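Local coordinates for metallo-beta-lactamase superfamily protein (Thermus thermophilus, PDB 2ZWR) that binds two zinc ions in a metallo-beta-lactamase-type active site and is probably a hydrolase of unknown substrate, at residues L11-Y16 / F57-A62; L45-I50 / L70-Y75; H121-S126 / F165-R170; S142-F147 / P182-G187. All blocks are in the same frame, centred on the assembly; numbering follows the deposited sequence.

Interaction 1. Residues L11-Y16 / F57-A62; sequences LQENAY and FDHVGA. With ZN (zinc ion), chain C.
The dinuclear zinc site is flanked here by the start of strand 13-20 and the loop just before it, where Leu-11 and Glu-13 pack on Phe-57, Asp-58 and His-59. The metal-binding pair comes from the end of the HxHxDH sequence, the signature of the metallo-beta-lactamase fold: Asp-58 OD2 lies 2.3 Å and His-59 NE2 2.1 Å from one zinc, whose coordination is completed by a water, Asp-144 and His-184. Asp-58 OD1 accepts a hydrogen bond from that water at 2.7 Å while OD2 takes the metal.

Glu-13 lies against the imidazole of His-59. With CG anti to the backbone N (chi1 174°), its chain passes across one face of the ring, CG 3.6 Å from the centroid and 12° off the normal, a CH-pi contact. Glu-13 CG also packs 3.1 Å from Asp-58 O. The chain then bends at chi2, and the carboxylate plane stands 76° from the ring. OE2 comes within 3.3 Å of His-59 ND1, but the angle is too poor for a hydrogen bond; ND1 is instead bonded to Asp-28 OD2, which with the zinc fixes the imidazole at both nitrogens.

In the alpha-beta-beta-alpha sandwich of this superfamily, the 57-62 loop leads from strand 50-51 into helix 63-70, and strand 13-20 belongs to the same sheet as strand 50-51. Farther from the metal the contact becomes apolar: Leu-11 CB meets Asp-58 CB, and Leu-11 CD2 approaches Phe-57 CE2 at 3.9 Å, the two side chains crossing at about a right angle.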
loop_
_atom_site.group_PDB
_atom_site.type_symbol
_atom_site.label_atom_id
_atom_site.label_comp_id
_atom_site.label_asym_id
_atom_site.label_seq_id
_atom_site.Cartn_x
_atom_site.Cartn_y
_atom_site.Cartn_z
ATOM N N LEU A 11 -13.047 6.130 -0.554
ATOM C CA LEU A 11 -12.912 4.687 -0.382
ATOM C C LEU A 11 -12.179 4.362 0.923
ATOM O O LEU A 11 -11.862 3.208 1.193
ATOM C CB LEU A 11 -12.236 4.033 -1.603
ATOM C CG LEU A 11 -13.076 3.675 -2.853
ATOM C CD1 LEU A 11 -14.349 2.893 -2.489
ATOM C CD2 LEU A 11 -13.447 4.889 -3.691
ATOM N N GLN A 12 -11.927 5.396 1.724
ATOM C CA GLN A 12 -11.375 5.241 3.065
ATOM C C GLN A 12 -10.131 4.336 3.082
ATOM O O GLN A 12 -10.100 3.279 3.730
ATOM C CB GLN A 12 -12.467 4.759 4.025
ATOM C CG GLN A 12 -13.515 5.841 4.299
ATOM C CD GLN A 12 -14.641 5.374 5.195
ATOM O OE1 GLN A 12 -15.070 4.214 5.139
ATOM N NE2 GLN A 12 -15.143 6.283 6.021
ATOM N N GLU A 13 -9.122 4.769 2.335
ATOM C CA GLU A 13 -7.897 4.017 2.155
ATOM C C GLU A 13 -6.877 4.503 3.179
ATOM O O GLU A 13 -6.875 5.691 3.520
ATOM C CB GLU A 13 -7.397 4.212 0.716
ATOM C CG GLU A 13 -6.028 3.603 0.386
ATOM C CD GLU A 13 -4.875 4.596 0.530
ATOM O OE1 GLU A 13 -5.121 5.792 0.783
ATOM O OE2 GLU A 13 -3.710 4.174 0.405
ATOM N N ASN A 14 -6.025 3.599 3.670
ATOM C CA ASN A 14 -4.978 3.963 4.638
ATOM C C ASN A 14 -3.591 4.206 4.010
ATOM O O ASN A 14 -2.974 3.278 3.442
ATOM C CB ASN A 14 -4.828 2.899 5.749
ATOM C CG ASN A 14 -6.148 2.555 6.453
ATOM O OD1 ASN A 14 -6.371 1.394 6.814
ATOM N ND2 ASN A 14 -7.007 3.550 6.667
ATOM N N ALA A 15 -3.106 5.442 4.142
ATOM C CA ALA A 15 -1.717 5.792 3.854
ATOM C C ALA A 15 -0.875 5.665 5.123
ATOM O O ALA A 15 -1.398 5.780 6.228
ATOM C CB ALA A 15 -1.618 7.215 3.309
ATOM N N TYR A 16 0.422 5.428 4.965
ATOM C CA TYR A 16 1.315 5.318 6.112
ATOM C C TYR A 16 2.560 6.140 5.869
ATOM O O TYR A 16 3.279 5.910 4.892
ATOM C CB TYR A 16 1.679 3.843 6.417
ATOM C CG TYR A 16 0.470 2.988 6.774
ATOM C CD1 TYR A 16 0.007 2.908 8.092
ATOM C CD2 TYR A 16 -0.231 2.295 5.788
ATOM C CE1 TYR A 16 -1.131 2.145 8.420
ATOM C CE2 TYR A 16 -1.367 1.533 6.109
ATOM C CZ TYR A 16 -1.805 1.466 7.425
ATOM O OH TYR A 16 -2.918 0.708 7.738
ATOM N N PHE A 57 -6.714 2.921 -8.030
ATOM C CA PHE A 57 -6.832 4.376 -7.943
ATOM C C PHE A 57 -6.957 4.939 -6.524
ATOM O O PHE A 57 -6.518 6.069 -6.271
ATOM C CB PHE A 57 -7.951 4.903 -8.858
ATOM C CG PHE A 57 -9.368 4.622 -8.366
ATOM C CD1 PHE A 57 -10.120 3.599 -8.937
ATOM C CD2 PHE A 57 -9.966 5.421 -7.385
ATOM C CE1 PHE A 57 -11.437 3.339 -8.518
ATOM C CE2 PHE A 57 -11.287 5.173 -6.955
ATOM C CZ PHE A 57 -12.020 4.129 -7.524
ATOM N N ASP A 58 -7.546 4.170 -5.605
ATOM C CA ASP A 58 -7.690 4.628 -4.215
ATOM C C ASP A 58 -6.368 4.630 -3.445
ATOM O O ASP A 58 -6.307 5.111 -2.310
ATOM C CB ASP A 58 -8.788 3.844 -3.464
ATOM C CG ASP A 58 -8.547 2.335 -3.456
ATOM O OD1 ASP A 58 -8.270 1.751 -4.522
ATOM O OD2 ASP A 58 -8.638 1.729 -2.374
ATOM N N HIS A 59 -5.308 4.117 -4.066
ATOM C CA HIS A 59 -3.987 4.080 -3.438
ATOM C C HIS A 59 -2.998 5.069 -4.057
ATOM O O HIS A 59 -1.902 5.265 -3.527
ATOM C CB HIS A 59 -3.436 2.639 -3.437
ATOM C CG HIS A 59 -4.216 1.713 -2.550
ATOM N ND1 HIS A 59 -3.763 1.303 -1.313
ATOM C CD2 HIS A 59 -5.445 1.170 -2.697
ATOM C CE1 HIS A 59 -4.673 0.536 -0.743
ATOM N NE2 HIS A 59 -5.710 0.448 -1.557
ATOM N N VAL A 60 -3.389 5.705 -5.165
ATOM C CA VAL A 60 -2.450 6.535 -5.960
ATOM C C VAL A 60 -2.961 7.948 -6.306
ATOM O O VAL A 60 -2.280 8.708 -7.005
ATOM C CB VAL A 60 -1.997 5.805 -7.274
ATOM C CG1 VAL A 60 -1.321 4.452 -6.962
ATOM C CG2 VAL A 60 -3.183 5.617 -8.237
ATOM N N GLY A 61 -4.139 8.309 -5.802
ATOM C CA GLY A 61 -4.763 9.597 -6.131
ATOM C C GLY A 61 -4.051 10.871 -5.673
ATOM O O GLY A 61 -4.371 11.964 -6.160
ATOM N N ALA A 62 -3.104 10.738 -4.735
ATOM C CA ALA A 62 -2.335 11.872 -4.224
ATOM C C ALA A 62 -0.889 11.818 -4.665
ATOM O O ALA A 62 -0.091 12.668 -4.282
ATOM C CB ALA A 62 -2.404 11.930 -2.707
HETATM ZN ZN ZN C . -7.690 -0.274 -1.696
HETATM O O HOH W 1 -8.084 -0.772 -3.496
#

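Interaction 2. Residues L45-I50 / L70-Y75. With ZN (zinc ion), chain E.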
loop_
_atom_site.group_PDB
_atom_site.type_symbol
_atom_site.label_atom_id
_atom_site.label_comp_id
_atom_site.label_asym_id
_atom_site.label_seq_id
_atom_site.Cartn_x
_atom_site.Cartn_y
_atom_site.Cartn_z
ATOM N N LEU A 45 8.112 15.059 9.630
ATOM C CA LEU A 45 8.729 14.062 8.741
ATOM C C LEU A 45 8.461 14.370 7.264
ATOM O O LEU A 45 7.312 14.567 6.870
ATOM C CB LEU A 45 8.210 12.661 9.074
ATOM C CG LEU A 45 8.517 12.044 10.442
ATOM C CD1 LEU A 45 7.733 10.751 10.613
ATOM C CD2 LEU A 45 10.022 11.791 10.611
ATOM N N ILE A 46 9.521 14.422 6.461
ATOM C CA ILE A 46 9.382 14.591 5.018
ATOM C C ILE A 46 9.754 13.279 4.326
ATOM O O ILE A 46 10.895 12.831 4.433
ATOM C CB ILE A 46 10.277 15.731 4.462
ATOM C CG1 ILE A 46 10.236 16.970 5.366
ATOM C CG2 ILE A 46 9.874 16.084 3.019
ATOM C CD1 ILE A 46 11.378 17.960 5.079
ATOM N N PRO A 47 8.804 12.669 3.591
ATOM C CA PRO A 47 9.112 11.395 2.923
ATOM C C PRO A 47 10.209 11.568 1.873
ATOM O O PRO A 47 10.309 12.630 1.249
ATOM C CB PRO A 47 7.782 11.012 2.253
ATOM C CG PRO A 47 7.067 12.318 2.070
ATOM C CD PRO A 47 7.431 13.124 3.299
ATOM N N LEU A 48 11.027 10.535 1.700
ATOM C CA LEU A 48 12.076 10.529 0.687
ATOM C C LEU A 48 11.628 9.809 -0.581
ATOM O O LEU A 48 12.282 9.883 -1.617
ATOM C CB LEU A 48 13.342 9.858 1.239
ATOM C CG LEU A 48 14.002 10.549 2.436
ATOM C CD1 LEU A 48 15.283 9.839 2.829
ATOM C CD2 LEU A 48 14.246 12.033 2.150
ATOM N N ALA A 49 10.508 9.107 -0.484
ATOM C CA ALA A 49 10.006 8.293 -1.571
ATOM C C ALA A 49 8.557 7.921 -1.303
ATOM O O ALA A 49 8.098 7.944 -0.165
ATOM C CB ALA A 49 10.872 7.014 -1.719
ATOM N N ILE A 50 7.850 7.574 -2.372
ATOM C CA ILE A 50 6.521 6.990 -2.299
ATOM C C ILE A 50 6.661 5.496 -2.618
ATOM O O ILE A 50 7.271 5.133 -3.621
ATOM C CB ILE A 50 5.529 7.706 -3.279
ATOM C CG1 ILE A 50 5.201 9.120 -2.756
ATOM C CG2 ILE A 50 4.250 6.859 -3.491
ATOM C CD1 ILE A 50 4.376 10.022 -3.693
ATOM N N LEU A 70 7.548 17.684 -4.270
ATOM C CA LEU A 70 8.731 17.147 -3.585
ATOM C C LEU A 70 9.679 16.270 -4.426
ATOM O O LEU A 70 10.648 15.724 -3.889
ATOM C CB LEU A 70 8.299 16.404 -2.305
ATOM C CG LEU A 70 7.684 17.248 -1.170
ATOM C CD1 LEU A 70 6.997 16.353 -0.149
ATOM C CD2 LEU A 70 8.739 18.141 -0.493
ATOM N N ASP A 71 9.421 16.154 -5.730
ATOM C CA ASP A 71 10.239 15.318 -6.627
ATOM C C ASP A 71 10.422 13.888 -6.082
ATOM O O ASP A 71 11.517 13.329 -6.146
ATOM C CB ASP A 71 11.621 15.958 -6.879
ATOM C CG ASP A 71 11.547 17.256 -7.685
ATOM O OD1 ASP A 71 12.611 17.889 -7.888
ATOM O OD2 ASP A 71 10.445 17.650 -8.125
ATOM N N LEU A 72 9.363 13.315 -5.519
ATOM C CA LEU A 72 9.456 12.005 -4.862
ATOM C C LEU A 72 9.541 10.894 -5.896
ATOM O O LEU A 72 8.723 10.851 -6.826
ATOM C CB LEU A 72 8.264 11.750 -3.927
ATOM C CG LEU A 72 8.073 12.647 -2.701
ATOM C CD1 LEU A 72 6.685 12.475 -2.072
ATOM C CD2 LEU A 72 9.147 12.402 -1.669
ATOM N N PRO A 73 10.552 10.017 -5.766
ATOM C CA PRO A 73 10.506 8.783 -6.543
ATOM C C PRO A 73 9.333 7.916 -6.088
ATOM O O PRO A 73 8.984 7.910 -4.899
ATOM C CB PRO A 73 11.846 8.100 -6.236
ATOM C CG PRO A 73 12.352 8.711 -5.008
ATOM C CD PRO A 73 11.770 10.113 -4.940
ATOM N N VAL A 74 8.721 7.222 -7.052
ATOM C CA VAL A 74 7.581 6.354 -6.813
ATOM C C VAL A 74 7.978 4.930 -7.132
ATOM O O VAL A 74 8.382 4.635 -8.250
ATOM C CB VAL A 74 6.354 6.757 -7.675
ATOM C CG1 VAL A 74 5.189 5.811 -7.422
ATOM C CG2 VAL A 74 5.937 8.190 -7.378
ATOM N N TYR A 75 7.861 4.051 -6.134
ATOM C CA TYR A 75 8.198 2.647 -6.277
ATOM C C TYR A 75 6.929 1.818 -6.470
ATOM O O TYR A 75 5.999 1.883 -5.650
ATOM C CB TYR A 75 8.977 2.160 -5.044
ATOM C CG TYR A 75 10.394 2.676 -4.990
ATOM C CD1 TYR A 75 11.448 1.902 -5.466
ATOM C CD2 TYR A 75 10.675 3.955 -4.491
ATOM C CE1 TYR A 75 12.765 2.379 -5.430
ATOM C CE2 TYR A 75 11.972 4.450 -4.464
ATOM C CZ TYR A 75 13.013 3.654 -4.932
ATOM O OH TYR A 75 14.297 4.131 -4.896
HETATM ZN ZN ZN E . 10.312 19.311 -9.209
#
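Parallel beta pairing at the join of strands 50-51 and 74-76 brings Ile-50 alongside Val-74, with helix 63-70 lying between them in sequence. Two nearly straight backbone bonds define the register. Ile-50 N donates to Pro-73 O at 2.8 Å, with 178° at the hydrogen. Tyr-75 N in turn donates to Ile-50 O at 2.8 Å. Ile-50 therefore bonds to the residues before and after Val-74, as a parallel bridge requires. Val-74 CA also approaches Ile-50 O, the acceptor of the second bond, in a CA-H...O contact.

The strand-helix-strand path is a beta-alpha-beta crossover within the mixed sheet, and the side chains of Ile-50 and Val-74 point the same way from it, side by side, with Ile-50 CB 4.1 Å from Val-74 CG2. Val-74 touches Val-63 and Val-67 of the connecting helix. Leu-72 crosses Ile-50 at about a right angle, its CD1 3.7 Å from both CG1 and CD1 of Ile-50, while its other branch, CD2, rests against the backbone of Pro-47 and Leu-48. Ala-49 CB lies at the edge of the Tyr-75 ring, 3.9 Å from CE2, and also meets Pro-73 CG; the hydroxyl of Tyr-75 is hydrogen-bonded to Arg-106.

Interaction 3. Residues H121-S126 / F165-R170. With ZN (zinc ion), chain F; ZN (zinc ion), chain D.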
loop_
_atom_site.group_PDB
_atom_site.type_symbol
_atom_site.label_atom_id
_atom_site.label_comp_id
_atom_site.label_asym_id
_atom_site.label_seq_id
_atom_site.Cartn_x
_atom_site.Cartn_y
_atom_site.Cartn_z
ATOM N N HIS A 121 6.249 -10.122 -3.174
ATOM C CA HIS A 121 5.295 -10.061 -4.262
ATOM C C HIS A 121 4.159 -11.031 -3.988
ATOM O O HIS A 121 4.340 -12.254 -4.025
ATOM C CB HIS A 121 5.937 -10.352 -5.626
ATOM C CG HIS A 121 4.982 -10.212 -6.774
ATOM N ND1 HIS A 121 4.797 -11.198 -7.719
ATOM C CD2 HIS A 121 4.135 -9.207 -7.113
ATOM C CE1 HIS A 121 3.896 -10.803 -8.601
ATOM N NE2 HIS A 121 3.475 -9.599 -8.256
ATOM N N LEU A 122 2.984 -10.460 -3.736
ATOM C CA LEU A 122 1.831 -11.198 -3.281
ATOM C C LEU A 122 0.612 -10.827 -4.129
ATOM O O LEU A 122 -0.251 -10.085 -3.672
ATOM C CB LEU A 122 1.577 -10.895 -1.793
ATOM C CG LEU A 122 2.672 -11.301 -0.788
ATOM C CD1 LEU A 122 2.468 -10.644 0.573
ATOM C CD2 LEU A 122 2.775 -12.837 -0.655
ATOM N N PRO A 123 0.524 -11.368 -5.363
ATOM C CA PRO A 123 -0.512 -10.955 -6.296
ATOM C C PRO A 123 -1.856 -11.605 -5.940
ATOM O O PRO A 123 -1.923 -12.471 -5.071
ATOM C CB PRO A 123 -0.001 -11.518 -7.636
ATOM C CG PRO A 123 0.673 -12.788 -7.247
ATOM C CD PRO A 123 1.343 -12.473 -5.913
ATOM N N GLY A 124 -2.913 -11.211 -6.635
ATOM C CA GLY A 124 -4.220 -11.778 -6.385
ATOM C C GLY A 124 -5.283 -10.705 -6.337
ATOM O O GLY A 124 -6.296 -10.804 -7.025
ATOM N N HIS A 125 -5.068 -9.692 -5.497
ATOM C CA HIS A 125 -5.943 -8.509 -5.470
ATOM C C HIS A 125 -5.609 -7.640 -6.700
ATOM O O HIS A 125 -6.498 -7.032 -7.312
ATOM C CB HIS A 125 -5.771 -7.754 -4.147
ATOM C CG HIS A 125 -6.578 -6.496 -4.041
ATOM N ND1 HIS A 125 -7.921 -6.495 -3.741
ATOM C CD2 HIS A 125 -6.222 -5.197 -4.168
ATOM C CE1 HIS A 125 -8.365 -5.250 -3.704
ATOM N NE2 HIS A 125 -7.353 -4.441 -3.956
ATOM N N SER A 126 -4.322 -7.608 -7.055
ATOM C CA SER A 126 -3.851 -7.021 -8.312
ATOM C C SER A 126 -2.540 -7.732 -8.698
ATOM O O SER A 126 -1.898 -8.320 -7.840
ATOM C CB SER A 126 -3.657 -5.498 -8.185
ATOM O OG SER A 126 -2.530 -5.197 -7.385
ATOM N N PHE A 165 -5.403 -16.404 -2.677
ATOM C CA PHE A 165 -5.351 -17.354 -1.569
ATOM C C PHE A 165 -3.977 -17.984 -1.375
ATOM O O PHE A 165 -3.562 -18.239 -0.246
ATOM C CB PHE A 165 -6.516 -18.356 -1.627
ATOM C CG PHE A 165 -7.837 -17.738 -1.222
ATOM C CD1 PHE A 165 -8.155 -17.559 0.131
ATOM C CD2 PHE A 165 -8.742 -17.290 -2.187
ATOM C CE1 PHE A 165 -9.362 -16.958 0.512
ATOM C CE2 PHE A 165 -9.952 -16.693 -1.817
ATOM C CZ PHE A 165 -10.260 -16.530 -0.465
ATOM N N ALA A 166 -3.243 -18.163 -2.467
ATOM C CA ALA A 166 -1.836 -18.535 -2.383
ATOM C C ALA A 166 -1.006 -17.433 -1.699
ATOM O O ALA A 166 -0.145 -17.717 -0.856
ATOM C CB ALA A 166 -1.284 -18.854 -3.768
ATOM N N SER A 167 -1.275 -16.174 -2.055
ATOM C CA SER A 167 -0.588 -15.048 -1.413
ATOM C C SER A 167 -0.877 -14.975 0.085
ATOM O O SER A 167 0.024 -14.686 0.886
ATOM C CB SER A 167 -0.938 -13.732 -2.090
ATOM O OG SER A 167 -0.271 -13.625 -3.334
ATOM N N LEU A 168 -2.120 -15.255 0.463
ATOM C CA LEU A 168 -2.522 -15.197 1.868
ATOM C C LEU A 168 -1.847 -16.302 2.674
ATOM O O LEU A 168 -1.447 -16.080 3.818
ATOM C CB LEU A 168 -4.044 -15.264 2.008
ATOM C CG LEU A 168 -4.866 -14.047 1.559
ATOM C CD1 LEU A 168 -6.335 -14.432 1.402
ATOM C CD2 LEU A 168 -4.717 -12.861 2.509
ATOM N N LYS A 169 -1.719 -17.484 2.065
ATOM C CA LYS A 169 -0.987 -18.601 2.657
ATOM C C LYS A 169 0.461 -18.211 2.939
ATOM O O LYS A 169 0.984 -18.491 4.013
ATOM C CB LYS A 169 -1.051 -19.828 1.738
ATOM C CG LYS A 169 -0.716 -21.143 2.433
ATOM N N ARG A 170 1.095 -17.548 1.973
ATOM C CA ARG A 170 2.445 -17.000 2.140
ATOM C C ARG A 170 2.528 -15.989 3.288
ATOM O O ARG A 170 3.441 -16.055 4.115
ATOM C CB ARG A 170 2.895 -16.336 0.843
ATOM C CG ARG A 170 3.775 -17.192 -0.035
ATOM C CD ARG A 170 5.181 -16.603 -0.083
ATOM N NE ARG A 170 5.294 -15.631 -1.166
ATOM C CZ ARG A 170 6.261 -14.723 -1.283
ATOM N NH1 ARG A 170 7.233 -14.630 -0.379
ATOM N NH2 ARG A 170 6.250 -13.899 -2.320
HETATM ZN ZN ZN F . 6.006 -12.981 -7.742
HETATM ZN ZN ZN D . -6.932 -2.380 -4.122
HETATM O O HOH W 1 -8.084 -0.772 -3.496
#
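Ser-167 and Arg-170, one turn apart on helix 161-171, reach toward the 121-126 loop in different ways: the serine hydroxyl ends at the loop backbone, and the arginine lays its guanidinium against Leu-122. Ser-167 OG, placed beside its own backbone N by a chi1 of -75°, donates to Pro-123 O at 2.7 Å. The bond meets the carbonyl oxygen in the carbonyl plane, on a lone pair, with a C=O...OG angle of 137°. The same hydroxyl lies 3.3 Å from Pro-123 CD and 3.6 Å from Leu-122 CB, so it is lodged among the apolar atoms of both residues.

Arg-170 bends at chi2 and chi3, which turns its guanidinium back over Leu-122. One face of that group receives Leu-122 CD2, 3.8 Å from NE, and His-121 O lies near its plane at the edge. NH2 makes a bond to that oxygen at 3.0 Å, weak because the angle at the hydrogen is 128°. Its stronger partner is Glu-110, which forms a salt bridge with NH2 and also accepts from His-121 N.

Farther along the loop, His-125 NE2 binds a zinc of the dinuclear site at 2.1 Å, and its ND1 is hydrogen-bonded to Arg-153 O. His-121 ND1 binds a separate zinc, and its NE2 is hydrogen-bonded to Pro-127 O. The loop connects strand 117-121 to strand 130-134, neighbours in the second mixed sheet, and its contact with helix 161-171 joins the metal-binding loop between these two strands to the helix that precedes strand 179-182 of that same sheet.

Interaction 4. Residues S142-F147 / P182-G187. With ZN (zinc ion), chain C; ZN (zinc ion), chain D.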
loop_
_atom_site.group_PDB
_atom_site.type_symbol
_atom_site.label_atom_id
_atom_site.label_comp_id
_atom_site.label_asym_id
_atom_site.label_seq_id
_atom_site.Cartn_x
_atom_site.Cartn_y
_atom_site.Cartn_z
ATOM N N SER A 142 0.712 -4.509 4.159
ATOM C CA SER A 142 0.314 -5.560 3.218
ATOM C C SER A 142 -0.818 -5.133 2.284
ATOM O O SER A 142 -1.443 -5.972 1.640
ATOM C CB SER A 142 -0.067 -6.820 3.995
ATOM O OG SER A 142 -0.870 -6.474 5.115
ATOM N N GLY A 143 -1.080 -3.831 2.223
ATOM C CA GLY A 143 -2.091 -3.291 1.326
ATOM C C GLY A 143 -3.450 -3.942 1.484
ATOM O O GLY A 143 -3.973 -4.070 2.599
ATOM N N ASP A 144 -4.027 -4.361 0.361
ATOM C CA ASP A 144 -5.366 -4.925 0.387
ATOM C C ASP A 144 -5.379 -6.454 0.364
ATOM O O ASP A 144 -6.330 -7.048 -0.135
ATOM C CB ASP A 144 -6.204 -4.369 -0.767
ATOM C CG ASP A 144 -6.434 -2.867 -0.663
ATOM O OD1 ASP A 144 -5.962 -2.247 0.327
ATOM O OD2 ASP A 144 -7.080 -2.307 -1.590
ATOM N N LEU A 145 -4.330 -7.089 0.887
ATOM C CA LEU A 145 -4.308 -8.557 1.013
ATOM C C LEU A 145 -5.243 -9.014 2.145
ATOM O O LEU A 145 -6.191 -9.783 1.933
ATOM C CB LEU A 145 -2.888 -9.058 1.302
ATOM C CG LEU A 145 -2.002 -9.474 0.117
ATOM N N LEU A 146 -4.968 -8.509 3.342
ATOM C CA LEU A 146 -5.598 -8.977 4.560
ATOM C C LEU A 146 -6.144 -7.815 5.390
ATOM O O LEU A 146 -5.405 -6.879 5.723
ATOM C CB LEU A 146 -4.568 -9.773 5.375
ATOM C CG LEU A 146 -4.961 -10.375 6.726
ATOM C CD1 LEU A 146 -6.002 -11.500 6.582
ATOM C CD2 LEU A 146 -3.711 -10.886 7.444
ATOM N N PHE A 147 -7.426 -7.900 5.741
ATOM C CA PHE A 147 -8.060 -6.911 6.599
ATOM C C PHE A 147 -8.365 -7.499 7.965
ATOM O O PHE A 147 -8.200 -8.701 8.186
ATOM C CB PHE A 147 -9.344 -6.362 5.952
ATOM C CG PHE A 147 -9.126 -5.757 4.587
ATOM C CD1 PHE A 147 -8.051 -4.890 4.353
ATOM C CD2 PHE A 147 -9.984 -6.057 3.537
ATOM C CE1 PHE A 147 -7.836 -4.331 3.086
ATOM C CE2 PHE A 147 -9.780 -5.503 2.273
ATOM C CZ PHE A 147 -8.702 -4.628 2.050
ATOM N N PRO A 182 -3.072 -2.509 7.077
ATOM C CA PRO A 182 -3.723 -2.780 5.793
ATOM C C PRO A 182 -4.155 -1.519 5.031
ATOM O O PRO A 182 -4.145 -0.411 5.587
ATOM C CB PRO A 182 -4.956 -3.595 6.202
ATOM C CG PRO A 182 -5.348 -3.010 7.561
ATOM C CD PRO A 182 -4.050 -2.478 8.191
ATOM N N GLY A 183 -4.545 -1.704 3.769
ATOM C CA GLY A 183 -4.994 -0.605 2.920
ATOM C C GLY A 183 -6.347 -0.007 3.284
ATOM O O GLY A 183 -6.651 1.101 2.863
ATOM N N HIS A 184 -7.163 -0.747 4.035
ATOM C CA HIS A 184 -8.488 -0.286 4.496
ATOM C C HIS A 184 -8.802 -0.848 5.881
ATOM O O HIS A 184 -8.405 -1.957 6.203
ATOM C CB HIS A 184 -9.613 -0.692 3.519
ATOM C CG HIS A 184 -9.343 -0.305 2.097
ATOM N ND1 HIS A 184 -9.793 0.878 1.551
ATOM C CD2 HIS A 184 -8.632 -0.924 1.124
ATOM C CE1 HIS A 184 -9.378 0.969 0.298
ATOM N NE2 HIS A 184 -8.670 -0.113 0.014
ATOM N N GLY A 185 -9.543 -0.086 6.678
ATOM C CA GLY A 185 -9.992 -0.542 7.985
ATOM C C GLY A 185 -8.893 -0.495 9.035
ATOM O O GLY A 185 -7.821 0.058 8.779
ATOM N N PRO A 186 -9.153 -1.084 10.224
ATOM C CA PRO A 186 -8.226 -0.996 11.357
ATOM C C PRO A 186 -7.051 -1.955 11.259
ATOM O O PRO A 186 -7.072 -2.911 10.470
ATOM C CB PRO A 186 -9.094 -1.365 12.565
ATOM C CG PRO A 186 -10.233 -2.121 12.033
ATOM C CD PRO A 186 -10.354 -1.870 10.550
ATOM N N GLY A 187 -6.031 -1.696 12.068
ATOM C CA GLY A 187 -4.873 -2.568 12.123
ATOM C C GLY A 187 -5.250 -3.874 12.786
ATOM O O GLY A 187 -6.289 -3.969 13.439
HETATM ZN ZN ZN C . -7.690 -0.274 -1.696
HETATM ZN ZN ZN D . -6.932 -2.380 -4.122
HETATM O O HOH W 1 -8.084 -0.772 -3.496
#
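Asp-144 OD2 bridges both zinc ions, 2.1 Å from the one it shares with His-184 and 2.5 Å from the other. The aspartate bridges the metals as in glyoxalase II and other dinuclear members of the metallo-beta-lactamase superfamily, and here it and the histidine come from the ends of the adjacent parallel strands 139-143 and 179-182. His-184 NE2 binds its zinc at 2.0 Å, while its ND1 is held by Gln-12 O, which fixes the ring's rotation. The carboxylate plane is turned 51° from the imidazole, and Asp-144 OD1 comes to the ring edge, 3.1 Å from CD2.

The backbones meet between Gly-143 and Gly-183. Gly-183 N donates to Gly-143 O at 2.7 Å, from well above the carbonyl plane. Gly-183 CA packs 3.2 Å from Asp-144 OD1. Ser-142 to Leu-145 forms a type II' turn with Gly-143 at its second position, where the positive phi suits glycine.

Beside the metal centre, Phe-147 CZ meets His-184 CD2 at 3.8 Å, the two side chains side by side. Pro-182 CB lies at the edge of the phenyl ring, 3.8 Å from Phe-147 CD1.

Interactions 1 and 4 converge on one zinc, to which interaction 1 gives Asp-58 and His-59 and interaction 4 gives Asp-144 and His-184; they also touch, through Asn-14 N to Gly-183 O and Tyr-16 OH to Pro-182 O. Interaction 3 shares the other zinc with interaction 4, and a single water belongs to all three. Interactions 3 and 4 are buried, whereas 1 and 2 are partly so. Interaction 2 stands apart, its centre about 22 Å from that of interaction 4, and relies on backbone pairing and aliphatic packing. It shares a sheet with interaction 1, while interactions 3 and 4 lie at strand ends of the second sheet, interaction 3 also taking in helix 161-171.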